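Local structure of glucose-6-phosphate 1-dehydrogenase (Kluyveromyces lactis, 7E6I) at residues Gln213-Val218 with Ile348-Arg353. The protein catalyses the NADP+-dependent oxidation of glucose 6-phosphate to 6-phosphogluconolactone, the rate-limiting first step of the oxidative pentose phosphate pathway. Numbering follows the deposited sequence.
Sequences QSVQVV and IRIQFR
With CG swung away from the carbonyl carbon (chi1 -77°), Q216 runs out beside R349, whose CG stands anti to the backbone N (chi1 -169°); the two extend the same way from one face of the sheet, and Q216 NE2 lies 3.7 Å from R349 CD. They belong to an antiparallel strand pair with a classic beta bulge at its end, inside the mixed sheet of the C-terminal domain. Evidence for the register comes from the backbone: S214–Q351 and Q216–R349 are hydrogen-bonded pairs, V215–I350 and V217–I348 non-hydrogen-bonded ones. Q351 N donates to S214 O at 2.9 Å and R349 N to Q216 O at 2.8 Å. At the bulge, Q351 O takes both Q213 N (2.8 Å) and, weakly, S214 N (3.3 Å). The side chains of Q213 and Q351 lie alongside each other with their amide planes 70° apart; although Q213 NE2 approaches Q351 OE1, the angle is too poor for a hydrogen bond, and these groups bond instead to G479 and T481, respectively. Opposite the face of Q216 and R349, V215, V217, I348 and I350 form an apolar layer, where V217 and I348 pack on helix 236-254. R349, assigned by similarity to the second NADP+ site, forms salt bridges with E347 and E367, while Q216 OE1 accepts from R336 of that same predicted site, which places this face of the strand pair beside the probable second NADP+ site. One water bridges S214 and Q216 of one strand to the R349 carbonyl of the other: it donates to R349 O, shares a hydrogen bond of 2.6 Å with S214 OG, and accepts from Q216 NE2 at 3.1 Å.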
# COMPACT_ATOMS: atom_id res chain seq x y z
N GLN A 213 9.89 22.23 -8.37
CA GLN A 213 9.77 23.15 -7.23
C GLN A 213 9.28 22.44 -5.97
O GLN A 213 9.63 22.84 -4.86
CB GLN A 213 8.76 24.23 -7.58
CG GLN A 213 9.19 25.60 -7.36
CD GLN A 213 8.21 26.60 -7.92
OE1 GLN A 213 8.53 27.27 -8.89
NE2 GLN A 213 7.03 26.71 -7.32
N SER A 214 8.43 21.43 -6.14
CA SER A 214 7.62 20.92 -5.05
C SER A 214 7.07 19.55 -5.42
O SER A 214 6.48 19.38 -6.49
CB SER A 214 6.48 21.89 -4.76
OG SER A 214 5.51 21.29 -3.93
N VAL A 215 7.23 18.60 -4.50
CA VAL A 215 6.63 17.28 -4.60
C VAL A 215 5.70 17.08 -3.41
O VAL A 215 6.09 17.35 -2.27
CB VAL A 215 7.71 16.19 -4.62
CG1 VAL A 215 7.08 14.81 -4.65
CG2 VAL A 215 8.66 16.44 -5.79
N GLN A 216 4.50 16.59 -3.67
CA GLN A 216 3.49 16.33 -2.65
C GLN A 216 2.86 14.96 -2.86
O GLN A 216 2.45 14.64 -3.99
CB GLN A 216 2.38 17.38 -2.70
CG GLN A 216 2.70 18.74 -2.10
CD GLN A 216 1.49 19.65 -2.12
OE1 GLN A 216 0.62 19.56 -1.24
NE2 GLN A 216 1.41 20.52 -3.13
N VAL A 217 2.78 14.17 -1.80
CA VAL A 217 1.95 12.96 -1.76
C VAL A 217 0.83 13.20 -0.76
O VAL A 217 1.10 13.57 0.38
CB VAL A 217 2.76 11.71 -1.38
CG1 VAL A 217 1.89 10.48 -1.47
CG2 VAL A 217 3.97 11.55 -2.29
N VAL A 218 -0.42 13.01 -1.18
CA VAL A 218 -1.58 13.53 -0.46
C VAL A 218 -2.57 12.39 -0.21
O VAL A 218 -2.94 11.67 -1.14
CB VAL A 218 -2.26 14.66 -1.23
CG1 VAL A 218 -3.49 15.11 -0.48
CG2 VAL A 218 -1.28 15.84 -1.43
N ILE A 348 -0.88 12.61 -6.06
CA ILE A 348 0.49 13.09 -6.20
C ILE A 348 0.44 14.43 -6.92
O ILE A 348 -0.19 14.54 -7.97
CB ILE A 348 1.36 12.11 -7.00
CG1 ILE A 348 1.47 10.76 -6.30
CG2 ILE A 348 2.72 12.73 -7.32
CD1 ILE A 348 1.77 9.65 -7.29
N ARG A 349 1.14 15.43 -6.39
CA ARG A 349 1.14 16.74 -7.02
C ARG A 349 2.57 17.21 -7.16
O ARG A 349 3.30 17.29 -6.16
CB ARG A 349 0.32 17.75 -6.21
CG ARG A 349 0.05 19.08 -6.91
CD ARG A 349 -0.86 19.95 -6.04
NE ARG A 349 -2.20 19.39 -6.02
CZ ARG A 349 -3.10 19.65 -6.96
NH1 ARG A 349 -2.79 20.49 -7.96
NH2 ARG A 349 -4.30 19.08 -6.91
N ILE A 350 2.98 17.52 -8.38
CA ILE A 350 4.34 17.94 -8.65
C ILE A 350 4.28 19.29 -9.34
O ILE A 350 3.60 19.43 -10.36
CB ILE A 350 5.09 16.90 -9.50
CG1 ILE A 350 5.37 15.69 -8.62
CG2 ILE A 350 6.37 17.50 -10.04
CD1 ILE A 350 5.76 14.47 -9.33
N GLN A 351 4.92 20.30 -8.76
CA GLN A 351 4.96 21.63 -9.34
C GLN A 351 6.34 21.87 -9.94
O GLN A 351 7.36 21.63 -9.29
CB GLN A 351 4.67 22.72 -8.31
CG GLN A 351 4.25 23.99 -8.99
CD GLN A 351 3.77 25.07 -8.03
OE1 GLN A 351 4.44 25.37 -7.06
NE2 GLN A 351 2.63 25.67 -8.33
N PHE A 352 6.36 22.36 -11.18
CA PHE A 352 7.61 22.59 -11.87
C PHE A 352 8.05 24.05 -11.76
O PHE A 352 7.27 24.94 -11.43
CB PHE A 352 7.48 22.16 -13.33
CG PHE A 352 7.25 20.68 -13.48
CD1 PHE A 352 8.33 19.80 -13.53
CD2 PHE A 352 5.97 20.16 -13.52
CE1 PHE A 352 8.12 18.43 -13.64
CE2 PHE A 352 5.76 18.79 -13.64
CZ PHE A 352 6.84 17.93 -13.70
N ARG A 353 9.34 24.27 -12.00
CA ARG A 353 9.91 25.60 -11.84
C ARG A 353 9.55 26.50 -13.01
O ARG A 353 9.29 26.04 -14.12
CB ARG A 353 11.43 25.53 -11.74
CG ARG A 353 11.92 25.05 -10.43
CD ARG A 353 13.43 25.14 -10.38
NE ARG A 353 13.94 24.25 -9.35
CZ ARG A 353 13.96 24.53 -8.04
NH1 ARG A 353 13.51 25.71 -7.60
NH2 ARG A 353 14.44 23.63 -7.19
O HOH W 1 3.65 20.20 -5.30